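PDB 1WMX: COG3291: FOG: PKD repeat from Clostridium thermocellum, which probably binds cellulose or related glucans, being the family 30 carbohydrate-binding module of the large modular cellulase CelJ. Local coordinates for residues F14-S23 and I33-T41. Residues are numbered along the deposited sequence; the frame is centred on the assembly and turned at random.
Sequences FKDSPVVGWS and IGDTLPVDT
T36 of segment 33-41 reaches the backbone of V19 through its side chain: OG1 donates to V19 O over 2.8 Å, almost in line with the carbonyl. A chi1 of -172° sets OG1 anti to the backbone N and directs the hydroxyl at V19 O; threonine suits the place because its hydroxyl can donate there. Close by, S23 N donates to D35 O (2.9 Å), approaching from well above the carbonyl plane, while W22 CA sends a C-H to D35 O at 3.2 Å. One carbonyl thus receives an N-H bond and a weaker C-H...O contact at the edge strand 21-25. The type I' turn from I33 to T36, with G34 and D35 at positive phi, turns D35 O toward the strand; glycine adopts such a phi readily.

The apolar side of the close packing is made by V39 and P18. CG2 of V39 lies 3.4 Å from P18 N and 3.7 Å from P18 CG, the two side chains crossing at about a right angle; V39 CG2 also approaches the F14 ring obliquely. A compact branched valine fits against the rigid proline ring. Alongside, L37 CD1 rests near the buried S23, whose OG is hydrogen-bonded to S66 of strand 64-69.

The solvent side, at the exposed D35, is looser. D35 only leans its CB against the W22 indole (3.9 Å to W22 CD1), with carboxylate and ring planes 22° apart, and the same indole stacks on Y113 of the second subunit.

Strand 21-25, an outermost strand of the five-stranded sheet within this chain, and strand 39-40 of the other sheet are therefore linked at the margin of this beta-sandwich by few direct bonds; waters join V19 N to L37 O between the loops and S23 O to D35 OD1, making the link partly solvent-mediated.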
loop_
_atom_site.group_PDB
_atom_site.type_symbol
_atom_site.label_atom_id
_atom_site.label_comp_id
_atom_site.label_asym_id
_atom_site.label_seq_id
_atom_site.Cartn_x
_atom_site.Cartn_y
_atom_site.Cartn_z
ATOM N N PHE B 14 16.088 12.379 7.917
ATOM C CA PHE B 14 17.451 12.055 7.524
ATOM C C PHE B 14 18.323 13.276 7.693
ATOM O O PHE B 14 17.926 14.385 7.335
ATOM C CB PHE B 14 17.557 11.632 6.061
ATOM C CG PHE B 14 18.979 11.598 5.559
ATOM C CD1 PHE B 14 19.869 10.630 6.015
ATOM C CD2 PHE B 14 19.456 12.588 4.698
ATOM C CE1 PHE B 14 21.218 10.651 5.626
ATOM C CE2 PHE B 14 20.805 12.617 4.307
ATOM C CZ PHE B 14 21.683 11.647 4.773
ATOM N N LYS B 15 19.521 13.065 8.219
ATOM C CA LYS B 15 20.455 14.157 8.397
ATOM C C LYS B 15 21.854 13.768 7.921
ATOM O O LYS B 15 22.375 14.336 6.953
ATOM C CB LYS B 15 20.496 14.593 9.861
ATOM C CG LYS B 15 21.475 15.718 10.122
ATOM C CD LYS B 15 21.205 16.397 11.453
ATOM C CE LYS B 15 22.108 17.618 11.646
ATOM N NZ LYS B 15 21.755 18.378 12.882
ATOM N N ASP B 16 22.450 12.778 8.572
ATOM C CA ASP B 16 23.794 12.378 8.199
ATOM C C ASP B 16 24.098 10.888 8.333
ATOM O O ASP B 16 25.184 10.449 7.955
ATOM C CB ASP B 16 24.792 13.160 9.049
ATOM C CG ASP B 16 24.603 12.910 10.533
ATOM O OD1 ASP B 16 25.371 13.480 11.338
ATOM O OD2 ASP B 16 23.681 12.143 10.903
ATOM N N SER B 17 23.151 10.105 8.846
ATOM C CA SER B 17 23.410 8.690 9.045
ATOM C C SER B 17 22.319 7.731 8.567
ATOM O O SER B 17 21.176 8.137 8.347
ATOM C CB SER B 17 23.709 8.453 10.528
ATOM O OG SER B 17 22.709 9.050 11.324
ATOM N N PRO B 18 22.670 6.433 8.412
ATOM C CA PRO B 18 21.740 5.399 7.960
ATOM C C PRO B 18 20.419 5.471 8.689
ATOM O O PRO B 18 20.383 5.594 9.911
ATOM C CB PRO B 18 22.513 4.107 8.226
ATOM C CG PRO B 18 23.905 4.521 7.900
ATOM C CD PRO B 18 24.002 5.837 8.655
ATOM N N VAL B 19 19.330 5.412 7.933
ATOM C CA VAL B 19 18.009 5.502 8.530
ATOM C C VAL B 19 17.356 4.133 8.670
ATOM O O VAL B 19 17.375 3.339 7.739
ATOM C CB VAL B 19 17.082 6.416 7.696
ATOM C CG1 VAL B 19 15.733 6.580 8.414
ATOM C CG2 VAL B 19 17.751 7.772 7.495
ATOM N N VAL B 20 16.792 3.870 9.845
ATOM C CA VAL B 20 16.111 2.612 10.123
ATOM C C VAL B 20 14.839 2.515 9.271
ATOM O O VAL B 20 14.051 3.453 9.211
ATOM C CB VAL B 20 15.752 2.504 11.633
ATOM C CG1 VAL B 20 14.737 1.382 11.871
ATOM C CG2 VAL B 20 17.019 2.230 12.444
ATOM N N GLY B 21 14.655 1.377 8.608
ATOM C CA GLY B 21 13.487 1.172 7.765
ATOM C C GLY B 21 13.701 -0.033 6.867
ATOM O O GLY B 21 14.463 -0.937 7.212
ATOM N N TRP B 22 13.039 -0.056 5.713
ATOM C CA TRP B 22 13.190 -1.167 4.782
ATOM C C TRP B 22 13.007 -0.667 3.361
ATOM O O TRP B 22 12.031 0.004 3.064
ATOM C CB TRP B 22 12.149 -2.261 5.061
ATOM C CG TRP B 22 12.410 -3.567 4.333
ATOM C CD1 TRP B 22 13.088 -4.663 4.813
ATOM C CD2 TRP B 22 12.029 -3.891 2.987
ATOM N NE1 TRP B 22 13.152 -5.643 3.842
ATOM C CE2 TRP B 22 12.507 -5.195 2.715
ATOM C CE3 TRP B 22 11.326 -3.202 1.979
ATOM C CZ2 TRP B 22 12.305 -5.827 1.476
ATOM C CZ3 TRP B 22 11.126 -3.833 0.740
ATOM C CH2 TRP B 22 11.614 -5.130 0.505
ATOM N N SER B 23 13.961 -0.999 2.502
ATOM C CA SER B 23 13.925 -0.633 1.093
ATOM C C SER B 23 14.162 -1.929 0.330
ATOM O O SER B 23 14.956 -2.768 0.767
ATOM C CB SER B 23 15.035 0.367 0.759
ATOM O OG SER B 23 14.792 1.621 1.366
ATOM N N ILE B 33 21.551 -1.543 1.309
ATOM C CA ILE B 33 22.556 -2.113 2.193
ATOM C C ILE B 33 21.861 -2.276 3.543
ATOM O O ILE B 33 21.267 -1.333 4.054
ATOM C CB ILE B 33 23.806 -1.199 2.302
ATOM C CG1 ILE B 33 24.768 -1.764 3.345
ATOM C CG2 ILE B 33 23.400 0.230 2.628
ATOM C CD1 ILE B 33 26.157 -1.127 3.331
ATOM N N GLY B 34 21.903 -3.487 4.102
ATOM C CA GLY B 34 21.239 -3.734 5.373
ATOM C C GLY B 34 19.748 -3.494 5.221
ATOM O O GLY B 34 19.054 -3.127 6.172
ATOM N N ASP B 35 19.265 -3.710 4.000
ATOM C CA ASP B 35 17.872 -3.508 3.617
ATOM C C ASP B 35 17.361 -2.087 3.793
ATOM O O ASP B 35 16.184 -1.869 4.082
ATOM C CB ASP B 35 16.953 -4.496 4.337
ATOM C CG ASP B 35 17.225 -5.933 3.927
ATOM O OD1 ASP B 35 17.243 -6.220 2.702
ATOM O OD2 ASP B 35 17.421 -6.774 4.827
ATOM N N THR B 36 18.255 -1.119 3.632
ATOM C CA THR B 36 17.862 0.278 3.719
ATOM C C THR B 36 18.705 1.096 2.734
ATOM O O THR B 36 19.618 0.571 2.100
ATOM C CB THR B 36 17.979 0.838 5.178
ATOM O OG1 THR B 36 17.407 2.150 5.223
ATOM C CG2 THR B 36 19.428 0.907 5.638
ATOM N N LEU B 37 18.394 2.380 2.595
ATOM C CA LEU B 37 19.124 3.227 1.675
ATOM C C LEU B 37 20.572 3.481 2.086
ATOM O O LEU B 37 20.876 3.707 3.255
ATOM C CB LEU B 37 18.381 4.557 1.504
ATOM C CG LEU B 37 17.489 4.729 0.262
ATOM C CD1 LEU B 37 16.831 3.423 -0.145
ATOM C CD2 LEU B 37 16.449 5.795 0.561
ATOM N N PRO B 38 21.491 3.434 1.116
ATOM C CA PRO B 38 22.895 3.676 1.447
ATOM C C PRO B 38 23.148 5.175 1.652
ATOM O O PRO B 38 22.468 6.012 1.063
ATOM C CB PRO B 38 23.631 3.124 0.233
ATOM C CG PRO B 38 22.678 3.436 -0.901
ATOM C CD PRO B 38 21.319 3.101 -0.315
ATOM N N VAL B 39 24.109 5.507 2.508
ATOM C CA VAL B 39 24.459 6.898 2.774
ATOM C C VAL B 39 25.707 7.233 1.963
ATOM O O VAL B 39 26.763 6.616 2.129
ATOM C CB VAL B 39 24.724 7.146 4.284
ATOM C CG1 VAL B 39 25.137 8.602 4.521
ATOM C CG2 VAL B 39 23.466 6.834 5.081
ATOM N N ASP B 40 25.564 8.209 1.074
ATOM C CA ASP B 40 26.648 8.636 0.210
ATOM C C ASP B 40 27.537 9.642 0.929
ATOM O O ASP B 40 27.085 10.707 1.347
ATOM C CB ASP B 40 26.061 9.234 -1.069
ATOM C CG ASP B 40 26.988 9.101 -2.250
ATOM O OD1 ASP B 40 26.486 9.085 -3.400
ATOM O OD2 ASP B 40 28.217 9.014 -2.033
ATOM N N THR B 41 28.803 9.279 1.077
ATOM C CA THR B 41 29.763 10.127 1.756
ATOM C C THR B 41 30.605 10.913 0.756
ATOM O O THR B 41 31.391 11.779 1.134
ATOM C CB THR B 41 30.680 9.283 2.655
ATOM O OG1 THR B 41 31.514 10.150 3.426
ATOM C CG2 THR B 41 31.558 8.367 1.818
HETATM O O HOH W 1 19.201 4.698 5.314
HETATM O O HOH W 2 16.543 -2.469 7.039
HETATM O O HOH W 3 14.771 2.008 3.783
HETATM O O HOH W 4 15.919 -5.219 0.523
#